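Local coordinates for protein putative citrate lyase, alfa subunit (Streptococcus mutans, PDB 2HJ0) that is a putative citrate lyase alpha subunit, a two-sheet alpha/beta protein of Rossmann-like type that assembles with a second copy of itself, at residues Q202-T207 against Y227-D232; V79-L84 against N104-L109; L190-I195 against I349-Y354. One frame throughout, in Å; residues are numbered along the deposited sequence.

Overall arrangement
Contacts 1 and 2 belong to the ten-stranded mixed sheet and its connections, whereas contact 3 links the helix that leads into that sheet's strand 202-207 with a helix following the edge strand of the nine-stranded sheet. Contacts 1 and 2, with centres about 16 Å apart, touch directly: Val231 CG1 lies 4.1 Å from Met82 SE, and Val206 CG2 lies 4.3 Å from Val79 CG1. Contact 3 touches neither; its nearest atoms are about 7 Å from contact 1 and about 10 Å from contact 2. The Tyr192 side chain of contact 3 is about 3 Å from a bound citric acid, probably from the crystallisation liquor, which may mark a pocket.

Contact 1. Residues Q202-T207 against Y227-D232; sequences QVVIVT and YIVVVD
Val229 turns CG1 into the space between its backbone N and carbonyl carbon (chi1 51°), which lays this methyl alongside Val206, 3.6 Å from Val206 CG2. In Thr207 the hydroxyl takes the place opposite the backbone N (chi1 -168°), leaving CG2 to meet Val230 CG2 at 3.7 Å. The hydroxyl itself is engaged outside the pair, with Ala169 O and Thr209 O. These contacts lie on opposite faces of two parallel strands that run in step, Val204 paired with Tyr227 and Thr207 with Val230, their axes inclined by 22°. The bonds zigzag between the backbones: Tyr227 N gives to Val203 O at 3.2 Å, Ile205 N to Tyr227 O at 3.0 Å, Val229 N to Ile205 O, Thr207 N to Val229 O, and finally Val231 N to Thr207 O at 3.1 Å. The carbonyl oxygens of Tyr227, Ile205, Val229 and Thr207 each also receive a CA-H across the gap, as with Val204 CA and Tyr227 O. This is part of the largely parallel sheet of a Rossmann-like alpha/beta fold, in which strand 227-230 lies between 202-207 and 48-49. The 19 residues joining the paired segments contain neither helix nor strand, so no helical crossover connects them. One face of the pair carries Val204, Val206, Tyr227 and Val229, and helix 52-58 packs on it through Ile52 and Lys58. There the Tyr227 ring turns its edge to Val204 CG2, while past the end of the strand Val231 CG2 crosses to Val206 CG1 at 3.7 Å. On the other face Ile205 and Ile228 run alongside each other, their CG1 atoms 3.8 Å apart; both touch Ser172 of strand 171-172.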
loop_
_atom_site.group_PDB
_atom_site.type_symbol
_atom_site.label_atom_id
_atom_site.label_comp_id
_atom_site.label_asym_id
_atom_site.label_seq_id
_atom_site.Cartn_x
_atom_site.Cartn_y
_atom_site.Cartn_z
ATOM N N GLN A 202 2.037 15.247 6.264
ATOM C CA GLN A 202 3.474 15.166 6.242
ATOM C C GLN A 202 3.930 14.037 7.164
ATOM O O GLN A 202 3.431 13.885 8.291
ATOM C CB GLN A 202 4.086 16.497 6.664
ATOM C CG GLN A 202 4.294 17.414 5.501
ATOM C CD GLN A 202 5.162 18.567 5.849
ATOM O OE1 GLN A 202 4.798 19.401 6.668
ATOM N NE2 GLN A 202 6.331 18.630 5.234
ATOM N N VAL A 203 4.868 13.239 6.661
ATOM C CA VAL A 203 5.411 12.108 7.399
ATOM C C VAL A 203 6.911 12.257 7.608
ATOM O O VAL A 203 7.664 12.486 6.662
ATOM C CB VAL A 203 5.124 10.768 6.642
ATOM C CG1 VAL A 203 5.923 9.618 7.247
ATOM C CG2 VAL A 203 3.627 10.454 6.691
ATOM N N VAL A 204 7.334 12.135 8.861
ATOM C CA VAL A 204 8.743 12.223 9.228
ATOM C C VAL A 204 9.126 10.890 9.863
ATOM O O VAL A 204 8.661 10.591 10.959
ATOM C CB VAL A 204 8.980 13.327 10.282
ATOM C CG1 VAL A 204 10.395 13.230 10.831
ATOM C CG2 VAL A 204 8.766 14.677 9.675
ATOM N N ILE A 205 9.936 10.072 9.194
ATOM C CA ILE A 205 10.318 8.816 9.829
ATOM C C ILE A 205 11.675 9.037 10.508
ATOM O O ILE A 205 12.577 9.650 9.928
ATOM C CB ILE A 205 10.398 7.583 8.822
ATOM C CG1 ILE A 205 11.685 7.628 8.018
ATOM C CG2 ILE A 205 9.197 7.531 7.888
ATOM C CD1 ILE A 205 12.714 6.746 8.609
ATOM N N VAL A 206 11.795 8.572 11.752
ATOM C CA VAL A 206 13.020 8.711 12.545
ATOM C C VAL A 206 13.653 7.328 12.639
ATOM O O VAL A 206 13.122 6.425 13.303
ATOM C CB VAL A 206 12.699 9.205 13.980
ATOM C CG1 VAL A 206 13.989 9.558 14.726
ATOM C CG2 VAL A 206 11.754 10.375 13.910
ATOM N N THR A 207 14.782 7.155 11.968
ATOM C CA THR A 207 15.419 5.857 11.989
ATOM C C THR A 207 16.624 5.798 12.881
ATOM O O THR A 207 17.252 6.808 13.219
ATOM C CB THR A 207 15.849 5.388 10.589
ATOM O OG1 THR A 207 16.207 3.996 10.636
ATOM C CG2 THR A 207 17.023 6.200 10.101
ATOM N N TYR A 227 10.341 13.424 5.200
ATOM C CA TYR A 227 11.676 13.638 5.742
ATOM C C TYR A 227 12.173 12.450 6.552
ATOM O O TYR A 227 11.384 11.701 7.144
ATOM C CB TYR A 227 11.672 14.890 6.625
ATOM C CG TYR A 227 11.368 16.169 5.881
ATOM C CD1 TYR A 227 12.260 16.672 4.941
ATOM C CD2 TYR A 227 10.201 16.891 6.128
ATOM C CE1 TYR A 227 12.004 17.872 4.263
ATOM C CE2 TYR A 227 9.932 18.101 5.449
ATOM C CZ TYR A 227 10.848 18.580 4.520
ATOM O OH TYR A 227 10.631 19.763 3.859
ATOM N N ILE A 228 13.488 12.277 6.557
ATOM C CA ILE A 228 14.102 11.202 7.305
ATOM C C ILE A 228 15.159 11.794 8.212
ATOM O O ILE A 228 15.974 12.606 7.781
ATOM C CB ILE A 228 14.780 10.171 6.401
ATOM C CG1 ILE A 228 13.758 9.534 5.463
ATOM C CG2 ILE A 228 15.424 9.104 7.252
ATOM C CD1 ILE A 228 13.415 10.371 4.256
ATOM N N VAL A 229 15.127 11.408 9.477
ATOM C CA VAL A 229 16.101 11.901 10.422
ATOM C C VAL A 229 16.736 10.717 11.115
ATOM O O VAL A 229 16.049 9.797 11.559
ATOM C CB VAL A 229 15.453 12.824 11.467
ATOM C CG1 VAL A 229 14.251 12.141 12.065
ATOM C CG2 VAL A 229 16.457 13.167 12.555
ATOM N N VAL A 230 18.055 10.740 11.202
ATOM C CA VAL A 230 18.789 9.670 11.846
ATOM C C VAL A 230 19.183 10.061 13.262
ATOM O O VAL A 230 19.635 11.171 13.485
ATOM C CB VAL A 230 20.062 9.355 11.057
ATOM C CG1 VAL A 230 20.908 8.372 11.835
ATOM C CG2 VAL A 230 19.703 8.783 9.691
ATOM N N VAL A 231 19.012 9.150 14.213
ATOM C CA VAL A 231 19.389 9.422 15.602
ATOM C C VAL A 231 20.187 8.248 16.171
ATOM O O VAL A 231 20.224 7.172 15.574
ATOM C CB VAL A 231 18.155 9.660 16.496
ATOM C CG1 VAL A 231 17.487 10.963 16.105
ATOM C CG2 VAL A 231 17.179 8.493 16.366
ATOM N N ASP A 232 20.816 8.450 17.325
ATOM C CA ASP A 232 21.613 7.392 17.938
ATOM C C ASP A 232 20.779 6.166 18.319
ATOM O O ASP A 232 21.238 5.033 18.159
ATOM C CB ASP A 232 22.360 7.928 19.170
ATOM C CG ASP A 232 23.344 6.908 19.750
ATOM O OD1 ASP A 232 24.274 6.480 19.012
ATOM O OD2 ASP A 232 23.187 6.533 20.942
#

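Contact 2. Residues V79-L84 against N104-L109; sequences VMNMVL and NVHEPL
Met80, a selenomethionine, lays its terminal methyl over the imidazole of His106: CE sits 3.5 Å from the ring centroid and only 15° off the ring normal, a CH-pi contact centred on the face. The selenium stands behind it in nearly the same direction, 4.7 Å from the centroid. The Met80 chain bends at chi2 and chi3 and curls over the ring, CB and CG near NE2 and CD2, CE near CG and ND1. Val105 CG1 packs toward the rim of the opposite face. Asn81 OD1 meets the ring edge in plane, so the imidazole has neighbours on both faces and at one edge. Its nitrogens fix the rotation further: Ala103 N is bonded to ND1 and Asp77 OD2 to NE2, and the same Asp77 oxygen receives Met80 N, tying the ring to the start of the helix. The neighbouring Asn81 sets CG opposite its carbonyl carbon, beside the backbone N (chi1 -59°), which points the amide at the loop backbone, where ND2 gives a fairly straight hydrogen bond to Val105 O at 2.9 Å. The acceptor lies near the amide plane, yet the donor stands 39° above the carbonyl plane. On the other end of the amide OD1 rests against Pro108 CD at 3.6 Å, the two side chains crossing at about a right angle. One turn farther along the helix, Leu84 CD2 reaches Leu109 CD2 at 4.2 Å. Helix 79-89 connects the neighbouring parallel strands 66-69 and 95-99 and packs on them, a beta-alpha-beta crossover; the segment gripped here is the loop after the second strand, closed by a type I turn from His106 to Leu109 that leads into helix 109-114.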
loop_
_atom_site.group_PDB
_atom_site.type_symbol
_atom_site.label_atom_id
_atom_site.label_comp_id
_atom_site.label_asym_id
_atom_site.label_seq_id
_atom_site.Cartn_x
_atom_site.Cartn_y
_atom_site.Cartn_z
ATOM N N VAL A 79 11.033 7.749 20.396
ATOM C CA VAL A 79 10.521 8.735 19.450
ATOM C C VAL A 79 9.514 9.712 20.030
ATOM O O VAL A 79 9.666 10.907 19.847
ATOM C CB VAL A 79 9.896 8.039 18.228
ATOM C CG1 VAL A 79 9.405 9.063 17.223
ATOM C CG2 VAL A 79 10.914 7.116 17.594
HETATM N N MSE A 80 8.493 9.217 20.724
HETATM C CA MSE A 80 7.473 10.085 21.322
HETATM C C MSE A 80 8.089 11.180 22.194
HETATM O O MSE A 80 7.955 12.360 21.887
HETATM C CB MSE A 80 6.499 9.261 22.177
HETATM C CG MSE A 80 5.078 9.087 21.604
HETATM SE SE MSE A 80 3.664 10.296 22.291
HETATM C CE MSE A 80 2.978 9.220 23.775
ATOM N N ASN A 81 8.762 10.779 23.272
ATOM C CA ASN A 81 9.374 11.728 24.202
ATOM C C ASN A 81 10.367 12.627 23.507
ATOM O O ASN A 81 10.569 13.778 23.893
ATOM C CB ASN A 81 10.101 11.009 25.344
ATOM C CG ASN A 81 9.190 10.104 26.142
ATOM O OD1 ASN A 81 7.999 10.373 26.303
ATOM N ND2 ASN A 81 9.752 9.031 26.667
HETATM N N MSE A 82 10.993 12.088 22.479
HETATM C CA MSE A 82 11.978 12.826 21.713
HETATM C C MSE A 82 11.341 14.014 20.980
HETATM O O MSE A 82 11.682 15.167 21.244
HETATM C CB MSE A 82 12.625 11.876 20.713
HETATM C CG MSE A 82 14.009 12.264 20.258
HETATM SE SE MSE A 82 14.676 10.877 19.110
HETATM C CE MSE A 82 14.999 9.511 20.419
ATOM N N VAL A 83 10.415 13.726 20.066
ATOM C CA VAL A 83 9.754 14.772 19.298
ATOM C C VAL A 83 9.073 15.801 20.192
ATOM O O VAL A 83 9.387 16.992 20.133
ATOM C CB VAL A 83 8.708 14.174 18.336
ATOM C CG1 VAL A 83 7.987 15.276 17.578
ATOM C CG2 VAL A 83 9.386 13.236 17.371
ATOM N N LEU A 84 8.141 15.332 21.015
ATOM C CA LEU A 84 7.398 16.190 21.925
ATOM C C LEU A 84 8.299 17.148 22.693
ATOM O O LEU A 84 8.057 18.355 22.733
ATOM C CB LEU A 84 6.598 15.333 22.909
ATOM C CG LEU A 84 5.092 15.310 22.679
ATOM C CD1 LEU A 84 4.775 15.169 21.213
ATOM C CD2 LEU A 84 4.494 14.178 23.477
ATOM N N ASN A 104 4.041 3.515 29.598
ATOM C CA ASN A 104 4.528 4.161 30.821
ATOM C C ASN A 104 5.797 4.987 30.609
ATOM O O ASN A 104 6.027 5.990 31.290
ATOM C CB ASN A 104 4.812 3.144 31.931
ATOM C CG ASN A 104 3.553 2.468 32.460
ATOM O OD1 ASN A 104 2.578 3.116 32.860
ATOM N ND2 ASN A 104 3.581 1.145 32.476
ATOM N N VAL A 105 6.632 4.578 29.668
ATOM C CA VAL A 105 7.869 5.297 29.420
ATOM C C VAL A 105 7.534 6.679 28.889
ATOM O O VAL A 105 8.398 7.553 28.820
ATOM C CB VAL A 105 8.740 4.543 28.396
ATOM C CG1 VAL A 105 8.054 4.538 27.027
ATOM C CG2 VAL A 105 10.113 5.182 28.312
ATOM N N HIS A 106 6.272 6.864 28.511
ATOM C CA HIS A 106 5.810 8.139 27.992
ATOM C C HIS A 106 5.445 9.114 29.111
ATOM O O HIS A 106 4.696 10.058 28.891
ATOM C CB HIS A 106 4.603 7.918 27.070
ATOM C CG HIS A 106 4.946 7.234 25.781
ATOM N ND1 HIS A 106 4.127 6.289 25.198
ATOM C CD2 HIS A 106 6.014 7.369 24.959
ATOM C CE1 HIS A 106 4.679 5.870 24.072
ATOM N NE2 HIS A 106 5.824 6.508 23.905
ATOM N N GLU A 107 5.984 8.891 30.305
ATOM C CA GLU A 107 5.699 9.754 31.454
ATOM C C GLU A 107 5.930 11.242 31.187
ATOM O O GLU A 107 5.146 12.086 31.627
ATOM C CB GLU A 107 6.537 9.328 32.652
ATOM C CG GLU A 107 6.081 9.912 33.977
ATOM C CD GLU A 107 7.140 9.758 35.060
ATOM O OE1 GLU A 107 8.202 10.421 34.940
ATOM O OE2 GLU A 107 6.925 8.971 36.020
ATOM N N PRO A 108 7.012 11.589 30.473
ATOM C CA PRO A 108 7.301 12.993 30.170
ATOM C C PRO A 108 6.093 13.763 29.643
ATOM O O PRO A 108 6.024 14.981 29.761
ATOM C CB PRO A 108 8.411 12.884 29.138
ATOM C CG PRO A 108 9.166 11.697 29.620
ATOM C CD PRO A 108 8.061 10.719 29.911
ATOM N N LEU A 109 5.146 13.037 29.062
ATOM C CA LEU A 109 3.934 13.633 28.519
ATOM C C LEU A 109 3.212 14.450 29.583
ATOM O O LEU A 109 2.713 15.536 29.300
ATOM C CB LEU A 109 2.990 12.545 28.023
ATOM C CG LEU A 109 2.189 12.778 26.754
ATOM C CD1 LEU A 109 0.963 11.851 26.805
ATOM C CD2 LEU A 109 1.740 14.219 26.611
#

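Contact 3. Residues L190-I195 against I349-Y354; sequences LGYAMI and IDANMY
Ile349 O approaches Gly191 CA to 3.3 Å just before an N-capped helix start, where the two sheets' connections meet: the end of strand 346-348, an edge strand of the nine-stranded sheet, passes into helix 351-355 against helix 191-199, which precedes strand 202-207 of the other sheet. With no side chain on Gly191, the two backbones can come this close. Asp350 follows as N-cap residue. Its CA faces Gly191 O at 3.4 Å in a CA-H...O contact, and its CB rests on Met194 CB at 3.9 Å. The carboxylate is swung between the backbone N and carbonyl carbon (chi1 65°), which brings OD1 over the first turn, where it accepts Met353 N at 2.6 Å from 39° above the carboxylate plane. Ala351 makes the hydrogen bond that joins the two segments: its N, in the first turn of the new helix, gives to Gly191 O at 2.8 Å, approaching 51° out of the carbonyl plane. Gly191 O thus receives both the Ala351 N-H and the Asp350 CA-H. The Ala351 methyl meets the Tyr192 ring obliquely, with CB 3.6 Å from CD1. That ring also stacks on His71 and meets His72 and His148, its OH is bonded to Gln329, and it lies about 3 Å from a bound citric acid. Asn352 comes next, its CB loosely against Ile195 CD1. Together with Met353, which contributes the capped N-H, it also reaches the second subunit, Asn352 packing on Thr223 and Met353 on Gln222 of that chain. At Tyr354 the first turn closes, its backbone N donating to Asp350 O at 3.0 Å.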
loop_
_atom_site.group_PDB
_atom_site.type_symbol
_atom_site.label_atom_id
_atom_site.label_comp_id
_atom_site.label_asym_id
_atom_site.label_seq_id
_atom_site.Cartn_x
_atom_site.Cartn_y
_atom_site.Cartn_z
ATOM N N LEU A 190 4.678 -3.119 11.437
ATOM C CA LEU A 190 4.479 -1.679 11.573
ATOM C C LEU A 190 3.051 -1.315 11.189
ATOM O O LEU A 190 2.801 -0.230 10.673
ATOM C CB LEU A 190 5.445 -0.929 10.671
ATOM C CG LEU A 190 6.880 -0.879 11.168
ATOM C CD1 LEU A 190 7.729 -0.130 10.156
ATOM C CD2 LEU A 190 6.935 -0.185 12.535
ATOM N N GLY A 191 2.127 -2.234 11.461
ATOM C CA GLY A 191 0.728 -2.039 11.131
ATOM C C GLY A 191 0.045 -0.777 11.624
ATOM O O GLY A 191 -0.810 -0.234 10.928
ATOM N N TYR A 192 0.390 -0.300 12.812
ATOM C CA TYR A 192 -0.264 0.906 13.283
ATOM C C TYR A 192 0.358 2.116 12.582
ATOM O O TYR A 192 -0.351 3.038 12.208
ATOM C CB TYR A 192 -0.168 1.032 14.812
ATOM C CG TYR A 192 -0.797 -0.132 15.559
ATOM C CD1 TYR A 192 -2.109 -0.536 15.290
ATOM C CD2 TYR A 192 -0.051 -0.876 16.484
ATOM C CE1 TYR A 192 -2.658 -1.667 15.916
ATOM C CE2 TYR A 192 -0.586 -2.004 17.117
ATOM C CZ TYR A 192 -1.888 -2.400 16.827
ATOM O OH TYR A 192 -2.408 -3.537 17.409
ATOM N N ALA A 193 1.671 2.108 12.366
ATOM C CA ALA A 193 2.312 3.240 11.702
ATOM C C ALA A 193 1.988 3.331 10.213
ATOM O O ALA A 193 1.929 4.426 9.647
ATOM C CB ALA A 193 3.814 3.178 11.891
HETATM N N MSE A 194 1.770 2.186 9.578
HETATM C CA MSE A 194 1.476 2.168 8.145
HETATM C C MSE A 194 0.262 2.982 7.750
HETATM O O MSE A 194 0.213 3.537 6.654
HETATM C CB MSE A 194 1.308 0.730 7.642
HETATM C CG MSE A 194 2.625 0.007 7.418
HETATM SE SE MSE A 194 2.446 -1.922 7.317
HETATM C CE MSE A 194 2.500 -2.162 5.396
ATOM N N ILE A 195 -0.723 3.057 8.631
ATOM C CA ILE A 195 -1.906 3.822 8.306
ATOM C C ILE A 195 -1.604 5.308 8.442
ATOM O O ILE A 195 -2.084 6.109 7.661
ATOM C CB ILE A 195 -3.069 3.426 9.202
ATOM C CG1 ILE A 195 -4.267 4.311 8.908
ATOM C CG2 ILE A 195 -2.670 3.530 10.650
ATOM C CD1 ILE A 195 -5.481 3.900 9.682
ATOM N N ILE A 349 0.331 -6.566 8.085
ATOM C CA ILE A 349 -0.881 -5.862 7.669
ATOM C C ILE A 349 -1.082 -4.581 8.479
ATOM O O ILE A 349 -0.778 -4.536 9.677
ATOM C CB ILE A 349 -2.141 -6.741 7.852
ATOM C CG1 ILE A 349 -2.325 -7.053 9.343
ATOM C CG2 ILE A 349 -2.014 -8.014 7.020
ATOM C CD1 ILE A 349 -3.651 -7.706 9.703
ATOM N N ASP A 350 -1.597 -3.547 7.820
ATOM C CA ASP A 350 -1.873 -2.270 8.473
ATOM C C ASP A 350 -3.114 -2.413 9.339
ATOM O O ASP A 350 -3.971 -3.258 9.085
ATOM C CB ASP A 350 -2.107 -1.177 7.426
ATOM C CG ASP A 350 -3.364 -1.415 6.591
ATOM O OD1 ASP A 350 -4.482 -1.168 7.082
ATOM O OD2 ASP A 350 -3.241 -1.859 5.436
ATOM N N ALA A 351 -3.214 -1.577 10.360
ATOM C CA ALA A 351 -4.356 -1.612 11.274
ATOM C C ALA A 351 -5.711 -1.480 10.584
ATOM O O ALA A 351 -6.712 -1.978 11.102
ATOM C CB ALA A 351 -4.214 -0.519 12.335
ATOM N N ASN A 352 -5.761 -0.807 9.438
ATOM C CA ASN A 352 -7.031 -0.654 8.755
ATOM C C ASN A 352 -7.493 -1.987 8.205
ATOM O O ASN A 352 -8.629 -2.404 8.431
ATOM C CB ASN A 352 -6.946 0.358 7.617
ATOM C CG ASN A 352 -8.322 0.692 7.035
ATOM O OD1 ASN A 352 -9.178 1.280 7.712
ATOM N ND2 ASN A 352 -8.543 0.304 5.782
HETATM N N MSE A 353 -6.617 -2.665 7.476
HETATM C CA MSE A 353 -6.982 -3.961 6.927
HETATM C C MSE A 353 -7.304 -4.902 8.080
HETATM O O MSE A 353 -8.073 -5.867 7.932
HETATM C CB MSE A 353 -5.832 -4.542 6.123
HETATM C CG MSE A 353 -6.217 -5.818 5.402
HETATM SE SE MSE A 353 -4.752 -6.442 4.347
HETATM C CE MSE A 353 -4.981 -8.328 4.566
ATOM N N TYR A 354 -6.703 -4.599 9.230
ATOM C CA TYR A 354 -6.865 -5.385 10.443
ATOM C C TYR A 354 -8.246 -5.357 11.073
ATOM O O TYR A 354 -8.948 -6.367 11.044
ATOM C CB TYR A 354 -5.814 -4.976 11.498
ATOM C CG TYR A 354 -5.991 -5.667 12.841
ATOM C CD1 TYR A 354 -6.184 -7.042 12.910
ATOM C CD2 TYR A 354 -6.010 -4.944 14.032
ATOM C CE1 TYR A 354 -6.400 -7.683 14.121
ATOM C CE2 TYR A 354 -6.228 -5.580 15.260
ATOM C CZ TYR A 354 -6.428 -6.955 15.294
ATOM O OH TYR A 354 -6.681 -7.618 16.484
#